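Local coordinates for nitrite transporter NirC (PDB 4FC4), which carries nitrite in both directions across the cytoplasmic membrane as a pentameric channel of the formate/nitrite transporter family, at residues Gly157-Trp162 with Ser193-Ser198; Gly82-Leu87 with Leu163-Ile168. One frame throughout, in Å; residues are numbered along the deposited sequence.

Contact 1 (Gly157-Trp162 with Ser193-Ser198); sequences GALCNW and SGYEHS
Leu159 and Cys160 of helix 150-172 pack against Tyr195-His197, in a buried contact between a membrane helix and the loop that interrupts a neighbouring one. Leu159 packs over one face of the Tyr195 ring. CB of Leu159 stands 3.6 Å from the ring centroid of Tyr195 and only 4° off its normal, a CH-pi contact over the face. The Leu159 branch then reaches along the ring, with CD1 3.4 Å from Tyr195 CE1. Ser193 CB sits over the opposite face, nearer the rim. The loop links helix 177-192 to helix 198-209, the broken membrane helix known from the formate/nitrite channel fold. A Schellman motif at Gly194 ends the first half, and His197 caps the second through ND1 to Ala200 N. Between them the backbone runs extended past the helix. Glu196 O receives a nearly straight CA-H...O contact from Gly157 CA at 3.4 Å, with 165° at the hydrogen. The same oxygen lies tightly against Cys160 CB, at 3.0 Å, and accepts a hydrogen bond from Asn233 ND2. SG of Cys160 is anti to its own backbone N (chi1 169°). It approaches the edge of the His197 ring, 3.8 Å from His197 CD2, and also touches His197 CB. The Glu196 carboxylate bends away to a salt bridge with Lys145. His197 NE2 bonds to Thr81 OG1.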
ATOM      1  N   GLY B 157     -14.643  13.256 -21.934  1.00 44.10           N
ATOM      2  CA  GLY B 157     -13.669  14.252 -21.528  1.00 45.44           C
ATOM      3  C   GLY B 157     -14.157  15.038 -20.309  1.00 47.22           C
ATOM      4  O   GLY B 157     -13.380  15.379 -19.402  1.00 47.20           O
ATOM      5  N   ALA B 158     -15.459  15.301 -20.252  1.00 48.45           N
ATOM      6  CA  ALA B 158     -16.002  15.966 -19.068  1.00 49.61           C
ATOM      7  C   ALA B 158     -15.837  15.026 -17.867  1.00 46.19           C
ATOM      8  O   ALA B 158     -15.319  15.449 -16.833  1.00 46.59           O
ATOM      9  CB  ALA B 158     -17.451  16.411 -19.277  1.00 47.61           C
ATOM     10  N   LEU B 159     -16.176  13.746 -18.018  1.00 44.12           N
ATOM     11  CA  LEU B 159     -16.070  12.831 -16.880  1.00 43.01           C
ATOM     12  C   LEU B 159     -14.584  12.615 -16.404  1.00 45.07           C
ATOM     13  O   LEU B 159     -14.285  12.532 -15.210  1.00 40.90           O
ATOM     14  CB  LEU B 159     -16.737  11.521 -17.226  1.00 43.92           C
ATOM     15  CG  LEU B 159     -18.261  11.483 -17.142  1.00 47.12           C
ATOM     16  CD1 LEU B 159     -18.753  10.315 -17.980  1.00 44.58           C
ATOM     17  CD2 LEU B 159     -18.816  11.384 -15.722  1.00 46.67           C
ATOM     18  N   CYS B 160     -13.666  12.540 -17.355  1.00 43.57           N
ATOM     19  CA  CYS B 160     -12.276  12.448 -17.039  1.00 44.47           C
ATOM     20  C   CYS B 160     -11.785  13.601 -16.115  1.00 43.61           C
ATOM     21  O   CYS B 160     -11.233  13.340 -15.046  1.00 42.03           O
ATOM     22  CB  CYS B 160     -11.447  12.413 -18.333  1.00 43.83           C
ATOM     23  SG  CYS B 160      -9.696  12.608 -17.946  1.00 45.01           S
ATOM     24  N   ASN B 161     -12.008  14.847 -16.528  1.00 41.92           N
ATOM     25  CA  ASN B 161     -11.399  15.982 -15.870  1.00 43.21           C
ATOM     26  C   ASN B 161     -12.029  16.323 -14.546  1.00 43.43           C
ATOM     27  O   ASN B 161     -11.414  16.953 -13.678  1.00 45.89           O
ATOM     28  CB  ASN B 161     -11.350  17.232 -16.771  1.00 45.94           C
ATOM     29  CG  ASN B 161     -10.167  18.123 -16.419  1.00 44.58           C
ATOM     30  OD1 ASN B 161      -9.185  17.591 -15.985  1.00 42.69           O
ATOM     31  ND2 ASN B 161     -10.269  19.483 -16.576  1.00 47.96           N
ATOM     32  N   TRP B 162     -13.269  15.918 -14.395  1.00 45.29           N
ATOM     33  CA  TRP B 162     -13.878  15.863 -13.079  1.00 43.45           C
ATOM     34  C   TRP B 162     -12.933  15.119 -12.189  1.00 44.99           C
ATOM     35  O   TRP B 162     -12.530  15.640 -11.143  1.00 47.75           O
ATOM     36  CB  TRP B 162     -15.231  15.142 -13.139  1.00 40.62           C
ATOM     37  CG  TRP B 162     -16.188  15.690 -12.097  1.00 42.03           C
ATOM     38  CD1 TRP B 162     -15.875  16.526 -11.028  1.00 42.34           C
ATOM     39  CD2 TRP B 162     -17.617  15.440 -11.973  1.00 42.09           C
ATOM     40  NE1 TRP B 162     -16.974  16.817 -10.287  1.00 43.13           N
ATOM     41  CE2 TRP B 162     -18.062  16.188 -10.792  1.00 46.69           C
ATOM     42  CE3 TRP B 162     -18.555  14.734 -12.720  1.00 45.73           C
ATOM     43  CZ2 TRP B 162     -19.425  16.224 -10.391  1.00 49.34           C
ATOM     44  CZ3 TRP B 162     -19.915  14.749 -12.300  1.00 46.75           C
ATOM     45  CH2 TRP B 162     -20.328  15.469 -11.160  1.00 49.47           C
ATOM     46  N   SER B 193     -12.577   3.479 -16.292  1.00 37.07           N
ATOM     47  CA  SER B 193     -13.974   3.669 -16.674  1.00 38.20           C
ATOM     48  C   SER B 193     -14.121   3.955 -18.178  1.00 41.00           C
ATOM     49  O   SER B 193     -15.230   4.029 -18.649  1.00 43.64           O
ATOM     50  CB  SER B 193     -14.600   4.828 -15.877  1.00 38.77           C
ATOM     51  OG  SER B 193     -14.567   4.618 -14.467  1.00 41.97           O
ATOM     52  N   GLY B 194     -13.031   4.166 -18.919  1.00 38.73           N
ATOM     53  CA  GLY B 194     -13.130   4.614 -20.333  1.00 35.49           C
ATOM     54  C   GLY B 194     -13.042   6.133 -20.565  1.00 39.04           C
ATOM     55  O   GLY B 194     -13.289   6.579 -21.675  1.00 40.04           O
ATOM     56  N   TYR B 195     -12.696   6.974 -19.575  1.00 37.41           N
ATOM     57  CA  TYR B 195     -12.818   8.429 -19.844  1.00 39.22           C
ATOM     58  C   TYR B 195     -11.602   9.044 -20.650  1.00 40.46           C
ATOM     59  O   TYR B 195     -10.564   8.438 -20.775  1.00 41.46           O
ATOM     60  CB  TYR B 195     -13.120   9.220 -18.576  1.00 36.30           C
ATOM     61  CG  TYR B 195     -14.276   8.716 -17.762  1.00 39.62           C
ATOM     62  CD1 TYR B 195     -15.435   8.201 -18.363  1.00 39.78           C
ATOM     63  CD2 TYR B 195     -14.211   8.747 -16.353  1.00 42.03           C
ATOM     64  CE1 TYR B 195     -16.504   7.744 -17.593  1.00 40.58           C
ATOM     65  CE2 TYR B 195     -15.263   8.288 -15.576  1.00 43.22           C
ATOM     66  CZ  TYR B 195     -16.408   7.804 -16.192  1.00 43.24           C
ATOM     67  OH  TYR B 195     -17.420   7.350 -15.386  1.00 41.36           O
ATOM     68  N   GLU B 196     -11.746  10.238 -21.190  1.00 41.24           N
ATOM     69  CA  GLU B 196     -10.761  10.785 -22.166  1.00 44.73           C
ATOM     70  C   GLU B 196      -9.969  11.952 -21.567  1.00 45.67           C
ATOM     71  O   GLU B 196     -10.570  12.958 -21.135  1.00 47.45           O
ATOM     72  CB  GLU B 196     -11.500  11.311 -23.440  1.00 47.80           C
ATOM     73  CG  GLU B 196     -12.098  10.266 -24.395  1.00 48.59           C
ATOM     74  CD  GLU B 196     -11.066   9.401 -25.114  1.00 49.77           C
ATOM     75  OE1 GLU B 196     -10.377   9.821 -26.089  1.00 46.00           O
ATOM     76  OE2 GLU B 196     -10.929   8.266 -24.662  1.00 50.35           O
ATOM     77  N   HIS B 197      -8.640  11.850 -21.553  1.00 43.91           N
ATOM     78  CA  HIS B 197      -7.794  12.946 -21.052  1.00 41.28           C
ATOM     79  C   HIS B 197      -7.112  13.589 -22.226  1.00 40.71           C
ATOM     80  O   HIS B 197      -6.422  12.912 -22.965  1.00 42.36           O
ATOM     81  CB  HIS B 197      -6.777  12.431 -19.986  1.00 41.22           C
ATOM     82  CG  HIS B 197      -6.038  13.543 -19.273  1.00 36.42           C
ATOM     83  ND1 HIS B 197      -4.733  13.745 -19.431  1.00 36.50           N
ATOM     84  CD2 HIS B 197      -6.508  14.576 -18.419  1.00 37.17           C
ATOM     85  CE1 HIS B 197      -4.354  14.864 -18.720  1.00 37.15           C
ATOM     86  NE2 HIS B 197      -5.447  15.347 -18.082  1.00 36.14           N
ATOM     87  N   SER B 198      -7.389  14.867 -22.478  1.00 45.84           N
ATOM     88  CA  SER B 198      -6.864  15.600 -23.681  1.00 44.74           C
ATOM     89  C   SER B 198      -5.312  15.527 -23.811  1.00 44.33           C
ATOM     90  O   SER B 198      -4.785  15.043 -24.817  1.00 42.56           O
ATOM     91  CB  SER B 198      -7.345  17.058 -23.682  1.00 42.92           C
ATOM     92  OG  SER B 198      -6.762  17.790 -22.584  1.00 43.23           O
TER

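Contact 2 (Gly82-Leu87 with Leu163-Ile168); sequences GHTMFL and LVCLAI
Met85 and Ile168 meet where helix 80-93 crosses helix 150-172, within the bundle of membrane helices of the formate/nitrite channel fold. Helix 80-93 follows the break after helix 67-75, as in the interrupted second membrane helix of this family. The two short segments cross at 61°, with their axes 9.8 Å apart at the closest point. The contact is apolar, and no hydrogen bond spans it. Gly82 marks the close end, where its CA is 6.0 Å from the CA of Cys165. With no side chain there, CD1 of Ile168 can rest 3.7 Å from Gly82 CA. Met85 carries the contact on from there. Its chain leaves the helix fully extended through chi1 and chi2, near 180° each, and turns only at the thioether. The extended part brings SD to 3.9 Å from Cys165 CB. The bend at chi3, 77°, then sends CE along Ile168, 3.8 Å from its CG2. The two side chains lie alongside each other, pointing opposite ways. Cys165 SG touches the first carbon of the Met85 side chain, 3.9 Å from Met85 CB. Met241 of helix 219-248 touches both Met85 and Cys165, so a third helix closes over this pair. Cys9 and Asn12 of helix 3-22 pack on Phe86, whose ring reaches toward Ile168. Met85 CE lies over one face of that ring, toward its rim. The outer ring atom Phe86 CZ comes to 3.4 Å from Ile168 CG2.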
ATOM      1  N   GLY B  82      -5.650  21.065 -15.400  1.00 44.91           N
ATOM      2  CA  GLY B  82      -5.724  21.604 -14.029  1.00 43.49           C
ATOM      3  C   GLY B  82      -5.895  23.119 -14.105  1.00 47.64           C
ATOM      4  O   GLY B  82      -6.619  23.708 -13.296  1.00 49.60           O
ATOM      5  N   HIS B  83      -5.239  23.738 -15.088  1.00 43.04           N
ATOM      6  CA  HIS B  83      -5.427  25.148 -15.345  1.00 46.26           C
ATOM      7  C   HIS B  83      -6.882  25.512 -15.534  1.00 47.19           C
ATOM      8  O   HIS B  83      -7.317  26.613 -15.092  1.00 46.47           O
ATOM      9  CB  HIS B  83      -4.538  25.634 -16.505  1.00 45.19           C
ATOM     10  CG  HIS B  83      -3.080  25.807 -16.136  1.00 44.70           C
ATOM     11  ND1 HIS B  83      -2.239  26.549 -16.865  1.00 47.16           N
ATOM     12  CD2 HIS B  83      -2.325  25.287 -15.066  1.00 49.98           C
ATOM     13  CE1 HIS B  83      -1.003  26.557 -16.305  1.00 49.03           C
ATOM     14  NE2 HIS B  83      -1.048  25.780 -15.194  1.00 52.08           N
ATOM     15  N   THR B  84      -7.676  24.612 -16.149  1.00 47.33           N
ATOM     16  CA  THR B  84      -9.103  24.954 -16.358  1.00 48.19           C
ATOM     17  C   THR B  84      -9.814  25.297 -15.031  1.00 48.91           C
ATOM     18  O   THR B  84     -10.601  26.302 -14.987  1.00 45.85           O
ATOM     19  CB  THR B  84      -9.929  23.888 -17.109  1.00 46.43           C
ATOM     20  OG1 THR B  84     -10.027  22.728 -16.308  1.00 46.14           O
ATOM     21  CG2 THR B  84      -9.361  23.557 -18.462  1.00 46.22           C
ATOM     22  N   MET B  85      -9.548  24.468 -13.986  1.00 46.20           N
ATOM     23  CA  MET B  85     -10.021  24.732 -12.602  1.00 47.34           C
ATOM     24  C   MET B  85      -9.355  25.928 -11.920  1.00 49.02           C
ATOM     25  O   MET B  85     -10.064  26.796 -11.399  1.00 55.70           O
ATOM     26  CB  MET B  85      -9.888  23.513 -11.694  1.00 49.15           C
ATOM     27  CG  MET B  85     -10.403  23.681 -10.261  1.00 48.38           C
ATOM     28  SD  MET B  85     -10.186  22.095  -9.366  1.00 46.58           S
ATOM     29  CE  MET B  85      -8.435  22.099  -9.000  1.00 40.91           C
ATOM     30  N   PHE B  86      -8.023  25.995 -11.952  1.00 45.70           N
ATOM     31  CA  PHE B  86      -7.285  26.977 -11.160  1.00 47.77           C
ATOM     32  C   PHE B  86      -7.684  28.383 -11.599  1.00 52.05           C
ATOM     33  O   PHE B  86      -8.025  29.291 -10.773  1.00 52.91           O
ATOM     34  CB  PHE B  86      -5.746  26.792 -11.314  1.00 47.80           C
ATOM     35  CG  PHE B  86      -5.163  25.595 -10.572  1.00 46.59           C
ATOM     36  CD1 PHE B  86      -5.343  25.425  -9.190  1.00 48.68           C
ATOM     37  CD2 PHE B  86      -4.395  24.633 -11.259  1.00 46.77           C
ATOM     38  CE1 PHE B  86      -4.777  24.321  -8.513  1.00 46.04           C
ATOM     39  CE2 PHE B  86      -3.836  23.530 -10.594  1.00 42.87           C
ATOM     40  CZ  PHE B  86      -4.035  23.366  -9.229  1.00 41.04           C
ATOM     41  N   LEU B  87      -7.622  28.561 -12.920  1.00 52.61           N
ATOM     42  CA  LEU B  87      -7.888  29.843 -13.526  1.00 55.20           C
ATOM     43  C   LEU B  87      -9.329  30.279 -13.312  1.00 58.21           C
ATOM     44  O   LEU B  87      -9.591  31.458 -13.147  1.00 62.90           O
ATOM     45  CB  LEU B  87      -7.493  29.837 -14.993  1.00 54.11           C
ATOM     46  CG  LEU B  87      -6.022  29.483 -15.253  1.00 53.46           C
ATOM     47  CD1 LEU B  87      -5.723  29.643 -16.729  1.00 56.03           C
ATOM     48  CD2 LEU B  87      -5.073  30.385 -14.475  1.00 55.10           C
ATOM     49  N   LEU B 163     -12.541  13.909 -12.617  1.00 39.26           N
ATOM     50  CA  LEU B 163     -11.796  13.018 -11.768  1.00 40.56           C
ATOM     51  C   LEU B 163     -10.362  13.555 -11.574  1.00 43.44           C
ATOM     52  O   LEU B 163      -9.844  13.558 -10.470  1.00 40.11           O
ATOM     53  CB  LEU B 163     -11.803  11.556 -12.302  1.00 37.20           C
ATOM     54  CG  LEU B 163     -13.032  10.795 -11.815  1.00 37.51           C
ATOM     55  CD1 LEU B 163     -13.315   9.506 -12.605  1.00 38.16           C
ATOM     56  CD2 LEU B 163     -12.909  10.519 -10.303  1.00 36.14           C
ATOM     57  N   VAL B 164      -9.728  14.013 -12.648  1.00 42.90           N
ATOM     58  CA  VAL B 164      -8.364  14.529 -12.548  1.00 42.43           C
ATOM     59  C   VAL B 164      -8.303  15.841 -11.696  1.00 45.81           C
ATOM     60  O   VAL B 164      -7.432  15.955 -10.802  1.00 45.89           O
ATOM     61  CB  VAL B 164      -7.727  14.699 -13.948  1.00 38.99           C
ATOM     62  CG1 VAL B 164      -6.292  15.234 -13.818  1.00 35.32           C
ATOM     63  CG2 VAL B 164      -7.814  13.382 -14.686  1.00 31.54           C
ATOM     64  N   CYS B 165      -9.205  16.803 -11.971  1.00 41.45           N
ATOM     65  CA  CYS B 165      -9.389  17.929 -11.047  1.00 42.28           C
ATOM     66  C   CYS B 165      -9.763  17.523  -9.623  1.00 42.29           C
ATOM     67  O   CYS B 165      -9.359  18.190  -8.674  1.00 49.97           O
ATOM     68  CB  CYS B 165     -10.390  18.924 -11.577  1.00 41.67           C
ATOM     69  SG  CYS B 165      -9.652  19.846 -12.939  1.00 51.30           S
ATOM     70  N   LEU B 166     -10.532  16.448  -9.451  1.00 39.37           N
ATOM     71  CA  LEU B 166     -10.804  15.970  -8.112  1.00 40.61           C
ATOM     72  C   LEU B 166      -9.501  15.529  -7.410  1.00 45.68           C
ATOM     73  O   LEU B 166      -9.323  15.784  -6.214  1.00 48.96           O
ATOM     74  CB  LEU B 166     -11.866  14.861  -8.107  1.00 39.91           C
ATOM     75  CG  LEU B 166     -13.282  15.484  -8.103  1.00 42.12           C
ATOM     76  CD1 LEU B 166     -14.338  14.532  -8.688  1.00 42.12           C
ATOM     77  CD2 LEU B 166     -13.680  15.997  -6.721  1.00 38.84           C
ATOM     78  N   ALA B 167      -8.573  14.919  -8.165  1.00 41.30           N
ATOM     79  CA  ALA B 167      -7.304  14.484  -7.628  1.00 37.13           C
ATOM     80  C   ALA B 167      -6.494  15.725  -7.239  1.00 38.45           C
ATOM     81  O   ALA B 167      -5.910  15.797  -6.164  1.00 38.18           O
ATOM     82  CB  ALA B 167      -6.575  13.643  -8.662  1.00 37.24           C
ATOM     83  N   ILE B 168      -6.515  16.745  -8.088  1.00 39.24           N
ATOM     84  CA  ILE B 168      -5.737  17.950  -7.797  1.00 38.42           C
ATOM     85  C   ILE B 168      -6.229  18.655  -6.546  1.00 40.31           C
ATOM     86  O   ILE B 168      -5.438  19.039  -5.666  1.00 44.29           O
ATOM     87  CB  ILE B 168      -5.763  18.898  -8.993  1.00 37.79           C
ATOM     88  CG1 ILE B 168      -5.005  18.227 -10.167  1.00 34.67           C
ATOM     89  CG2 ILE B 168      -5.193  20.207  -8.559  1.00 37.27           C
ATOM     90  CD1 ILE B 168      -5.225  18.906 -11.488  1.00 32.55           C
TER

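How the contacts relate
Both contacts use helix 150-172, in successive turns, and their centres are about 12 Å apart. Contact 1 sets this helix against the break before helix 198-209; contact 2 sets it against helix 80-93, which follows another break. The two join directly: Tyr195 CE2 lies 3.8 Å from Leu163 CD1, and His197 CD2 lies 4.1 Å from Val164 CG2. Thr81 ties them further. Its carbonyl accepts bonds from Asn161 ND2 and Thr84 OG1. In related channels the threonine and histidine that correspond to Thr81 and His197 flank the middle of the pore, so the contacts probably lie beside the conduction path. Leu159 and Leu163 both pack on Leu40 of the second subunit.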